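Local coordinates for solute-binding protein (Thermoactinomyces vulgaris, PDB 2ZYO), which binds maltotetraose and probably serves as a solute receptor for the uptake of maltodextrins and cyclodextrins, at residues V143-T146 against Y147-F151; L150-Y153 against A154-N158; Y176-F179 against L180-K184. All coordinates share one frame; numbering follows the deposited sequence.

In the fold
Three local contacts illustrate how side-chain chemistry along a helix follows the helix's surroundings. Interactions 1 and 2 lie on the same element, helix 147-157, and share Leu150 and Phe151: the first starts the helix, the second carries it to its end. Both are partly buried, with water and charged or amide groups on the outer side and apolar residues within. Interaction 3, on helix 174-183, is buried, and rings, methyl groups and backbone carbonyls dominate it; its first residue, Tyr176, lines the glycan pocket. Tyr147 joins the two helices, touching Phe179 and Leu180 of interaction 3, whereas interactions 2 and 3 stay about 6 Å apart at their nearest atoms.

Interaction 1: residues V143-T146 against Y147-F151; sequences VPAT and YDELF
Thr146 and Glu149 meet across the first turn of helix 147-157, where Thr146 is the N-cap. Polar contacts come first. With chi1 at 62°, OG1 of Thr146 sits between its own backbone N and carbonyl carbon, facing the turn, and accepts from Glu149 N at 3.2 Å. The same hydroxyl donates to Glu149 OE1 at 2.7 Å, meeting the carboxylate on its anti side and 23° out of its plane. Leu150 N bonds to Thr146 O, the first regular helical bond. A water accepts from Ala145 N at 2.9 Å and donates weakly to Glu149 OE2, tying the other carboxylate oxygen to the loop.

Van der Waals contacts lie to one side of this network. Pro144 lays its ring against the turn, with CB 3.6 Å from Leu150 N, and makes an apolar contact through CG, 3.8 Å from Leu150 CD1. Tyr147 leads away from the loop, its hydroxyl bonded to Trp218.

One hydroxyl is thus gripped twice, as acceptor and as donor, which fixes its rotation and holds the carboxylate beside the helix start. There the positive end of the helix dipole would probably favour a negative charge.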
ATOM      1  N   VAL A 143      -5.045  11.421 -21.013  1.00 12.46           N
ATOM      2  CA  VAL A 143      -5.847  10.501 -20.208  1.00 13.22           C
ATOM      3  C   VAL A 143      -7.267  11.051 -20.024  1.00 13.74           C
ATOM      4  O   VAL A 143      -7.458  12.268 -20.029  1.00 13.65           O
ATOM      5  CB  VAL A 143      -5.189  10.198 -18.830  1.00 13.87           C
ATOM      6  CG1 VAL A 143      -3.847   9.502 -19.018  1.00 13.33           C
ATOM      7  CG2 VAL A 143      -5.031  11.463 -17.990  1.00 15.83           C
ATOM      8  N   PRO A 144      -8.270  10.159 -19.903  1.00 14.43           N
ATOM      9  CA  PRO A 144      -9.640  10.614 -19.639  1.00 15.34           C
ATOM     10  C   PRO A 144      -9.730  11.521 -18.409  1.00 15.39           C
ATOM     11  O   PRO A 144      -9.113  11.237 -17.378  1.00 17.24           O
ATOM     12  CB  PRO A 144     -10.400   9.308 -19.412  1.00 15.75           C
ATOM     13  CG  PRO A 144      -9.642   8.301 -20.209  1.00 16.69           C
ATOM     14  CD  PRO A 144      -8.202   8.690 -20.035  1.00 16.17           C
ATOM     15  N   ALA A 145     -10.488  12.606 -18.540  1.00 15.39           N
ATOM     16  CA  ALA A 145     -10.586  13.637 -17.503  1.00 13.95           C
ATOM     17  C   ALA A 145     -11.501  13.246 -16.347  1.00 13.88           C
ATOM     18  O   ALA A 145     -11.364  13.770 -15.238  1.00 15.76           O
ATOM     19  CB  ALA A 145     -11.049  14.952 -18.115  1.00 15.94           C
ATOM     20  N   THR A 146     -12.441  12.344 -16.617  1.00 12.32           N
ATOM     21  CA  THR A 146     -13.421  11.907 -15.621  1.00 12.02           C
ATOM     22  C   THR A 146     -13.572  10.394 -15.671  1.00 11.67           C
ATOM     23  O   THR A 146     -13.198   9.755 -16.657  1.00 12.42           O
ATOM     24  CB  THR A 146     -14.814  12.530 -15.870  1.00 12.80           C
ATOM     25  OG1 THR A 146     -15.307  12.096 -17.143  1.00 13.62           O
ATOM     26  CG2 THR A 146     -14.761  14.055 -15.833  1.00 14.10           C
ATOM     27  N   TYR A 147     -14.126   9.824 -14.604  1.00 12.18           N
ATOM     28  CA  TYR A 147     -14.425   8.399 -14.578  1.00 11.95           C
ATOM     29  C   TYR A 147     -15.393   8.004 -15.695  1.00 13.30           C
ATOM     30  O   TYR A 147     -15.219   6.957 -16.323  1.00 12.03           O
ATOM     31  CB  TYR A 147     -14.978   7.969 -13.216  1.00 12.41           C
ATOM     32  CG  TYR A 147     -15.323   6.501 -13.184  1.00 12.68           C
ATOM     33  CD1 TYR A 147     -14.319   5.537 -13.096  1.00 11.82           C
ATOM     34  CD2 TYR A 147     -16.645   6.073 -13.284  1.00 12.78           C
ATOM     35  CE1 TYR A 147     -14.624   4.185 -13.093  1.00 13.47           C
ATOM     36  CE2 TYR A 147     -16.960   4.721 -13.279  1.00 14.70           C
ATOM     37  CZ  TYR A 147     -15.943   3.784 -13.181  1.00 13.95           C
ATOM     38  OH  TYR A 147     -16.237   2.441 -13.174  1.00 16.68           O
ATOM     39  N   ASP A 148     -16.402   8.845 -15.935  1.00 12.89           N
ATOM     40  CA  ASP A 148     -17.382   8.615 -17.001  1.00 15.50           C
ATOM     41  C   ASP A 148     -16.689   8.428 -18.349  1.00 14.58           C
ATOM     42  O   ASP A 148     -17.027   7.515 -19.109  1.00 12.86           O
ATOM     43  CB  ASP A 148     -18.378   9.781 -17.086  1.00 19.30           C
ATOM     44  CG  ASP A 148     -19.247   9.908 -15.844  1.00 25.95           C
ATOM     45  OD1 ASP A 148     -19.960   8.936 -15.497  1.00 28.32           O
ATOM     46  OD2 ASP A 148     -19.231  10.994 -15.220  1.00 27.92           O
ATOM     47  N   GLU A 149     -15.716   9.294 -18.628  1.00 13.72           N
ATOM     48  CA  GLU A 149     -14.956   9.248 -19.878  1.00 12.83           C
ATOM     49  C   GLU A 149     -14.067   8.008 -19.956  1.00 12.30           C
ATOM     50  O   GLU A 149     -13.931   7.404 -21.023  1.00 11.29           O
ATOM     51  CB  GLU A 149     -14.135  10.530 -20.058  1.00 15.88           C
ATOM     52  CG  GLU A 149     -14.972  11.742 -20.477  1.00 20.68           C
ATOM     53  CD  GLU A 149     -14.265  13.068 -20.253  1.00 24.33           C
ATOM     54  OE1 GLU A 149     -13.894  13.361 -19.097  1.00 27.26           O
ATOM     55  OE2 GLU A 149     -14.097  13.830 -21.228  1.00 27.15           O
ATOM     56  N   LEU A 150     -13.477   7.632 -18.823  1.00 10.42           N
ATOM     57  CA  LEU A 150     -12.670   6.417 -18.731  1.00 10.37           C
ATOM     58  C   LEU A 150     -13.511   5.178 -19.010  1.00  9.40           C
ATOM     59  O   LEU A 150     -13.085   4.286 -19.747  1.00  9.74           O
ATOM     60  CB  LEU A 150     -12.014   6.303 -17.348  1.00 10.84           C
ATOM     61  CG  LEU A 150     -11.072   5.113 -17.113  1.00 12.80           C
ATOM     62  CD1 LEU A 150      -9.740   5.312 -17.830  1.00 14.24           C
ATOM     63  CD2 LEU A 150     -10.857   4.882 -15.625  1.00 13.25           C
ATOM     64  N   PHE A 151     -14.704   5.123 -18.421  1.00 10.75           N
ATOM     65  CA  PHE A 151     -15.568   3.964 -18.609  1.00 10.23           C
ATOM     66  C   PHE A 151     -16.101   3.862 -20.037  1.00 11.04           C
ATOM     67  O   PHE A 151     -16.190   2.764 -20.586  1.00 13.18           O
ATOM     68  CB  PHE A 151     -16.715   3.931 -17.598  1.00 10.71           C
ATOM     69  CG  PHE A 151     -17.384   2.594 -17.516  1.00 11.32           C
ATOM     70  CD1 PHE A 151     -16.770   1.542 -16.844  1.00 13.71           C
ATOM     71  CD2 PHE A 151     -18.605   2.370 -18.142  1.00 13.34           C
ATOM     72  CE1 PHE A 151     -17.368   0.289 -16.783  1.00 12.91           C
ATOM     73  CE2 PHE A 151     -19.213   1.120 -18.084  1.00 13.21           C
ATOM     74  CZ  PHE A 151     -18.593   0.077 -17.404  1.00 13.51           C
TER
HETATM   75  O   HOH W   1     -11.094  13.768 -21.081  1.00 41.86           O

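Interaction 2: residues L150-Y153 against A154-N158; sequences LFQY and AKANN
Phe151 with Lys155 and Tyr153 with Asn157 are neighbours one turn apart on helix 147-157, a contact along a single helix whose inner side rests on strand 165-169. Backbone bonds give it its frame: Lys155 N to Phe151 O measures 2.9 Å, and the bond from Asn157 N to Tyr153 O is the most bent, at 135°, just before Asn158 leaves the helical conformation.

The Lys155 chain crosses Phe151 at about a right angle, its CD 3.6 Å from CE2 of the ring. At the end of the lysine chain, one water accepts from Lys155 NZ at 2.6 Å and donates to Gln152 OE1 at 2.8 Å; the bend of the Gln152 chain at chi2 (58°) brings that oxygen round to the lysine. On another side, the amide of Asn157 lies over one face of Tyr153, the two planes 54° apart. With an alanine in place of Tyr153, this amide would probably lose its aromatic cover, and a gap would be likely to open beside Met140 and Val167.

Lysine thus serves two chemistries: its methylenes pack against an aromatic ring, while its ammonium is solvated and probably drawn weakly toward Glu221.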
ATOM      1  N   LEU A 150     -13.477   7.632 -18.823  1.00 10.42           N
ATOM      2  CA  LEU A 150     -12.670   6.417 -18.731  1.00 10.37           C
ATOM      3  C   LEU A 150     -13.511   5.178 -19.010  1.00  9.40           C
ATOM      4  O   LEU A 150     -13.085   4.286 -19.747  1.00  9.74           O
ATOM      5  CB  LEU A 150     -12.014   6.303 -17.348  1.00 10.84           C
ATOM      6  CG  LEU A 150     -11.072   5.113 -17.113  1.00 12.80           C
ATOM      7  CD1 LEU A 150      -9.740   5.312 -17.830  1.00 14.24           C
ATOM      8  CD2 LEU A 150     -10.857   4.882 -15.625  1.00 13.25           C
ATOM      9  N   PHE A 151     -14.704   5.123 -18.421  1.00 10.75           N
ATOM     10  CA  PHE A 151     -15.568   3.964 -18.609  1.00 10.23           C
ATOM     11  C   PHE A 151     -16.101   3.862 -20.037  1.00 11.04           C
ATOM     12  O   PHE A 151     -16.190   2.764 -20.586  1.00 13.18           O
ATOM     13  CB  PHE A 151     -16.715   3.931 -17.598  1.00 10.71           C
ATOM     14  CG  PHE A 151     -17.384   2.594 -17.516  1.00 11.32           C
ATOM     15  CD1 PHE A 151     -16.770   1.542 -16.844  1.00 13.71           C
ATOM     16  CD2 PHE A 151     -18.605   2.370 -18.142  1.00 13.34           C
ATOM     17  CE1 PHE A 151     -17.368   0.289 -16.783  1.00 12.91           C
ATOM     18  CE2 PHE A 151     -19.213   1.120 -18.084  1.00 13.21           C
ATOM     19  CZ  PHE A 151     -18.593   0.077 -17.404  1.00 13.51           C
ATOM     20  N   GLN A 152     -16.442   5.007 -20.626  1.00 11.95           N
ATOM     21  CA  GLN A 152     -16.843   5.069 -22.034  1.00 11.94           C
ATOM     22  C   GLN A 152     -15.726   4.541 -22.936  1.00 11.97           C
ATOM     23  O   GLN A 152     -15.976   3.754 -23.853  1.00 12.66           O
ATOM     24  CB  GLN A 152     -17.234   6.503 -22.424  1.00 13.52           C
ATOM     25  CG  GLN A 152     -17.560   6.704 -23.913  1.00 16.12           C
ATOM     26  CD  GLN A 152     -18.684   5.810 -24.412  1.00 16.65           C
ATOM     27  OE1 GLN A 152     -19.662   5.561 -23.707  1.00 20.47           O
ATOM     28  NE2 GLN A 152     -18.550   5.328 -25.642  1.00 18.95           N
ATOM     29  N   TYR A 153     -14.498   4.971 -22.653  1.00 11.63           N
ATOM     30  CA  TYR A 153     -13.307   4.506 -23.361  1.00 11.20           C
ATOM     31  C   TYR A 153     -13.174   2.982 -23.280  1.00 11.86           C
ATOM     32  O   TYR A 153     -12.845   2.332 -24.269  1.00 10.96           O
ATOM     33  CB  TYR A 153     -12.061   5.197 -22.793  1.00 12.33           C
ATOM     34  CG  TYR A 153     -10.778   4.932 -23.551  1.00 13.50           C
ATOM     35  CD1 TYR A 153     -10.432   5.697 -24.665  1.00 14.82           C
ATOM     36  CD2 TYR A 153      -9.899   3.930 -23.143  1.00 13.72           C
ATOM     37  CE1 TYR A 153      -9.250   5.459 -25.362  1.00 16.66           C
ATOM     38  CE2 TYR A 153      -8.716   3.683 -23.834  1.00 16.51           C
ATOM     39  CZ  TYR A 153      -8.398   4.450 -24.939  1.00 17.69           C
ATOM     40  OH  TYR A 153      -7.225   4.210 -25.619  1.00 17.88           O
ATOM     41  N   ALA A 154     -13.441   2.417 -22.103  1.00 10.43           N
ATOM     42  CA  ALA A 154     -13.411   0.963 -21.924  1.00 11.78           C
ATOM     43  C   ALA A 154     -14.519   0.268 -22.720  1.00 10.84           C
ATOM     44  O   ALA A 154     -14.269  -0.731 -23.396  1.00 10.58           O
ATOM     45  CB  ALA A 154     -13.497   0.603 -20.449  1.00 11.91           C
ATOM     46  N   LYS A 155     -15.736   0.800 -22.644  1.00 12.91           N
ATOM     47  CA  LYS A 155     -16.871   0.246 -23.387  1.00 13.40           C
ATOM     48  C   LYS A 155     -16.628   0.243 -24.894  1.00 14.04           C
ATOM     49  O   LYS A 155     -16.975  -0.717 -25.583  1.00 15.27           O
ATOM     50  CB  LYS A 155     -18.151   1.021 -23.084  1.00 15.50           C
ATOM     51  CG  LYS A 155     -18.733   0.766 -21.705  1.00 17.22           C
ATOM     52  CD  LYS A 155     -20.161   1.287 -21.604  1.00 17.90           C
ATOM     53  CE  LYS A 155     -20.211   2.810 -21.673  1.00 21.11           C
ATOM     54  NZ  LYS A 155     -21.598   3.337 -21.587  1.00 22.93           N
ATOM     55  N   ALA A 156     -16.026   1.318 -25.392  1.00 12.72           N
ATOM     56  CA  ALA A 156     -15.776   1.466 -26.824  1.00 13.01           C
ATOM     57  C   ALA A 156     -14.616   0.601 -27.319  1.00 13.18           C
ATOM     58  O   ALA A 156     -14.666   0.076 -28.429  1.00 13.32           O
ATOM     59  CB  ALA A 156     -15.537   2.930 -27.170  1.00 14.50           C
ATOM     60  N   ASN A 157     -13.590   0.439 -26.483  1.00 12.00           N
ATOM     61  CA  ASN A 157     -12.320  -0.148 -26.921  1.00 12.28           C
ATOM     62  C   ASN A 157     -11.999  -1.568 -26.431  1.00 12.33           C
ATOM     63  O   ASN A 157     -11.065  -2.196 -26.936  1.00 13.71           O
ATOM     64  CB  ASN A 157     -11.158   0.797 -26.585  1.00 12.90           C
ATOM     65  CG  ASN A 157     -11.241   2.114 -27.335  1.00 14.38           C
ATOM     66  OD1 ASN A 157     -11.405   3.176 -26.733  1.00 18.95           O
ATOM     67  ND2 ASN A 157     -11.136   2.050 -28.656  1.00 11.78           N
ATOM     68  N   ASN A 158     -12.755  -2.070 -25.456  1.00 12.22           N
ATOM     69  CA  ASN A 158     -12.496  -3.411 -24.923  1.00 12.44           C
ATOM     70  C   ASN A 158     -13.004  -4.513 -25.850  1.00 14.52           C
ATOM     71  O   ASN A 158     -14.206  -4.621 -26.105  1.00 14.69           O
ATOM     72  CB  ASN A 158     -13.062  -3.574 -23.505  1.00 12.55           C
ATOM     73  CG  ASN A 158     -12.258  -2.811 -22.452  1.00 11.75           C
ATOM     74  OD1 ASN A 158     -11.297  -2.111 -22.765  1.00  9.45           O
ATOM     75  ND2 ASN A 158     -12.655  -2.953 -21.191  1.00  9.92           N
TER
HETATM   76  O   HOH W   2     -20.793   5.788 -21.182  1.00 42.43           O

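Interaction 3: residues Y176-F179 against L180-K184; sequences YTYF and LFAAK. With GLC (alpha-D-glucopyranose), chain B.
Phe179 brings CG between its own backbone N and carbonyl carbon (chi1 80°), which folds the ring over the next peptide, and Leu180 then packs onto the same face. CG of the Phe179 ring lies only 3.2 Å from Leu180 N, while Leu180 CG stands 3.9 Å from the ring centroid and 16° off the normal, a CH-pi contact offset toward the rim. Leu180 CD2 adds to it, 3.6 Å from Phe179 CE1. Tyr178 takes the other course: with CG anti to the backbone N (chi1 179°), its ring leans along the helix toward Ala182, whose CB meets one face at 4.2 Å from the centroid. Phe278 also stacks on Tyr178.

These residues belong to helix 174-183 of a solute-binding protein in the PBP clan, whose members classically hold their ligand in a cleft between two lobes. Tyr176 reaches from this helix to a glucose unit of the bound glycan: its ring CE2 approaches GLC C6 at 3.4 Å, and its hydroxyl is hydrogen-bonded to Asn247. Glu129 and Asn173 hydrogen-bond the same sugar.

Backbone carbonyls are shared unevenly in the turn. Tyr178 O takes Ala182 N at 2.8 Å, nearly along the C=O axis, and Phe181 N more weakly. Thr177 O accepts from Leu180 N, three residues on, with the donor well above the carbonyl plane. That oxygen also lies at the edge of the Phe181 ring, in its plane, 3.4 Å from CD2. Thr177 and Phe181 run side by side against Val215 of helix 206-220, and the buried hydroxyl of Thr177 is satisfied by His367.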
ATOM      1  N   TYR A 176      -8.079  -3.146  -5.614  1.00  9.20           N
ATOM      2  CA  TYR A 176      -8.055  -2.318  -6.814  1.00  8.43           C
ATOM      3  C   TYR A 176      -9.338  -1.515  -6.999  1.00  7.95           C
ATOM      4  O   TYR A 176      -9.300  -0.369  -7.455  1.00  8.79           O
ATOM      5  CB  TYR A 176      -7.773  -3.180  -8.051  1.00  9.13           C
ATOM      6  CG  TYR A 176      -6.378  -3.767  -8.052  1.00  9.92           C
ATOM      7  CD1 TYR A 176      -5.323  -3.100  -8.674  1.00 10.02           C
ATOM      8  CD2 TYR A 176      -6.107  -4.980  -7.414  1.00  9.20           C
ATOM      9  CE1 TYR A 176      -4.036  -3.626  -8.669  1.00 10.19           C
ATOM     10  CE2 TYR A 176      -4.818  -5.514  -7.402  1.00 10.43           C
ATOM     11  CZ  TYR A 176      -3.790  -4.833  -8.036  1.00 12.25           C
ATOM     12  OH  TYR A 176      -2.514  -5.349  -8.035  1.00 13.40           O
ATOM     13  N   THR A 177     -10.466  -2.112  -6.623  1.00  7.12           N
ATOM     14  CA  THR A 177     -11.772  -1.491  -6.833  1.00  7.81           C
ATOM     15  C   THR A 177     -12.184  -0.569  -5.693  1.00  7.84           C
ATOM     16  O   THR A 177     -13.246   0.052  -5.754  1.00  7.93           O
ATOM     17  CB  THR A 177     -12.873  -2.547  -7.014  1.00  7.18           C
ATOM     18  OG1 THR A 177     -12.974  -3.330  -5.820  1.00  8.44           O
ATOM     19  CG2 THR A 177     -12.561  -3.450  -8.189  1.00  8.06           C
ATOM     20  N   TYR A 178     -11.350  -0.470  -4.658  1.00  7.95           N
ATOM     21  CA  TYR A 178     -11.679   0.370  -3.505  1.00  8.56           C
ATOM     22  C   TYR A 178     -12.158   1.769  -3.893  1.00  8.89           C
ATOM     23  O   TYR A 178     -13.128   2.271  -3.316  1.00  8.41           O
ATOM     24  CB  TYR A 178     -10.511   0.470  -2.523  1.00  9.18           C
ATOM     25  CG  TYR A 178     -10.821   1.362  -1.341  1.00  9.96           C
ATOM     26  CD1 TYR A 178     -11.762   0.980  -0.386  1.00 11.83           C
ATOM     27  CD2 TYR A 178     -10.190   2.595  -1.188  1.00 12.00           C
ATOM     28  CE1 TYR A 178     -12.059   1.795   0.698  1.00 11.26           C
ATOM     29  CE2 TYR A 178     -10.483   3.418  -0.107  1.00 12.42           C
ATOM     30  CZ  TYR A 178     -11.417   3.011   0.830  1.00 13.57           C
ATOM     31  OH  TYR A 178     -11.714   3.816   1.910  1.00 17.05           O
ATOM     32  N   PHE A 179     -11.497   2.388  -4.874  1.00  8.24           N
ATOM     33  CA  PHE A 179     -11.852   3.753  -5.278  1.00  7.91           C
ATOM     34  C   PHE A 179     -13.314   3.878  -5.705  1.00  8.37           C
ATOM     35  O   PHE A 179     -13.933   4.918  -5.495  1.00  9.10           O
ATOM     36  CB  PHE A 179     -10.889   4.313  -6.340  1.00  8.77           C
ATOM     37  CG  PHE A 179     -11.167   3.850  -7.747  1.00  9.79           C
ATOM     38  CD1 PHE A 179     -11.889   4.653  -8.627  1.00 10.04           C
ATOM     39  CD2 PHE A 179     -10.687   2.624  -8.202  1.00 10.09           C
ATOM     40  CE1 PHE A 179     -12.143   4.238  -9.936  1.00 10.57           C
ATOM     41  CE2 PHE A 179     -10.936   2.195  -9.509  1.00 10.27           C
ATOM     42  CZ  PHE A 179     -11.665   3.006 -10.379  1.00 10.92           C
ATOM     43  N   LEU A 180     -13.858   2.806  -6.282  1.00  8.00           N
ATOM     44  CA  LEU A 180     -15.267   2.780  -6.685  1.00  8.37           C
ATOM     45  C   LEU A 180     -16.200   2.786  -5.477  1.00  8.91           C
ATOM     46  O   LEU A 180     -17.259   3.413  -5.512  1.00 10.13           O
ATOM     47  CB  LEU A 180     -15.561   1.570  -7.579  1.00  8.55           C
ATOM     48  CG  LEU A 180     -14.838   1.512  -8.931  1.00  8.61           C
ATOM     49  CD1 LEU A 180     -14.998   0.145  -9.584  1.00  9.63           C
ATOM     50  CD2 LEU A 180     -15.324   2.612  -9.866  1.00  9.15           C
ATOM     51  N   PHE A 181     -15.804   2.087  -4.415  1.00  7.73           N
ATOM     52  CA  PHE A 181     -16.572   2.061  -3.172  1.00  7.95           C
ATOM     53  C   PHE A 181     -16.440   3.381  -2.416  1.00  8.39           C
ATOM     54  O   PHE A 181     -17.436   3.941  -1.957  1.00  8.49           O
ATOM     55  CB  PHE A 181     -16.141   0.879  -2.298  1.00  8.13           C
ATOM     56  CG  PHE A 181     -16.559  -0.458  -2.848  1.00  8.49           C
ATOM     57  CD1 PHE A 181     -17.717  -1.074  -2.395  1.00  8.98           C
ATOM     58  CD2 PHE A 181     -15.796  -1.097  -3.823  1.00  8.70           C
ATOM     59  CE1 PHE A 181     -18.114  -2.313  -2.897  1.00  9.25           C
ATOM     60  CE2 PHE A 181     -16.184  -2.338  -4.338  1.00  8.41           C
ATOM     61  CZ  PHE A 181     -17.343  -2.946  -3.873  1.00  7.87           C
ATOM     62  N   ALA A 182     -15.210   3.882  -2.311  1.00  8.34           N
ATOM     63  CA  ALA A 182     -14.941   5.160  -1.647  1.00  8.69           C
ATOM     64  C   ALA A 182     -15.684   6.321  -2.310  1.00  9.19           C
ATOM     65  O   ALA A 182     -16.162   7.228  -1.625  1.00 11.06           O
ATOM     66  CB  ALA A 182     -13.447   5.435  -1.608  1.00  9.14           C
ATOM     67  N   ALA A 183     -15.788   6.279  -3.640  1.00  8.77           N
ATOM     68  CA  ALA A 183     -16.509   7.297  -4.411  1.00  8.47           C
ATOM     69  C   ALA A 183     -17.967   7.423  -3.976  1.00  9.76           C
ATOM     70  O   ALA A 183     -18.541   8.512  -4.011  1.00 11.96           O
ATOM     71  CB  ALA A 183     -16.433   6.984  -5.897  1.00  8.81           C
ATOM     72  N   LYS A 184     -18.557   6.303  -3.564  1.00 10.48           N
ATOM     73  CA  LYS A 184     -19.962   6.273  -3.162  1.00 10.52           C
ATOM     74  C   LYS A 184     -20.148   6.588  -1.678  1.00 11.94           C
ATOM     75  O   LYS A 184     -21.279   6.729  -1.209  1.00 13.75           O
ATOM     76  CB  LYS A 184     -20.590   4.916  -3.501  1.00 10.21           C
ATOM     77  CG  LYS A 184     -20.303   4.417  -4.916  1.00  9.97           C
ATOM     78  CD  LYS A 184     -20.688   5.434  -5.985  1.00  9.98           C
ATOM     79  CE  LYS A 184     -20.173   5.007  -7.345  1.00 11.17           C
ATOM     80  NZ  LYS A 184     -20.552   5.976  -8.415  1.00 11.47           N
TER
HETATM   81  C1  GLC B   1      -0.043  -5.104  -4.541  1.00 42.34           C
HETATM   82  C2  GLC B   1       0.086  -4.616  -3.075  1.00 42.88           C
HETATM   83  C3  GLC B   1      -0.681  -5.504  -2.073  1.00 43.19           C
HETATM   84  C4  GLC B   1      -2.078  -5.853  -2.586  1.00 43.64           C
HETATM   85  C5  GLC B   1      -1.985  -6.406  -4.006  1.00 42.91           C
HETATM   86  C6  GLC B   1      -3.338  -6.775  -4.595  1.00 42.88           C
HETATM   87  O1  GLC B   1       0.731  -6.227  -4.778  1.00 41.75           O
HETATM   88  O2  GLC B   1       1.461  -4.551  -2.699  1.00 42.91           O
HETATM   89  O3  GLC B   1      -0.804  -4.821  -0.833  1.00 43.54           O
HETATM   90  O4  GLC B   1      -2.674  -6.838  -1.720  1.00 45.77           O
HETATM   91  O5  GLC B   1      -1.406  -5.411  -4.871  1.00 42.49           O
HETATM   92  O6  GLC B   1      -3.579  -8.172  -4.509  1.00 41.02           O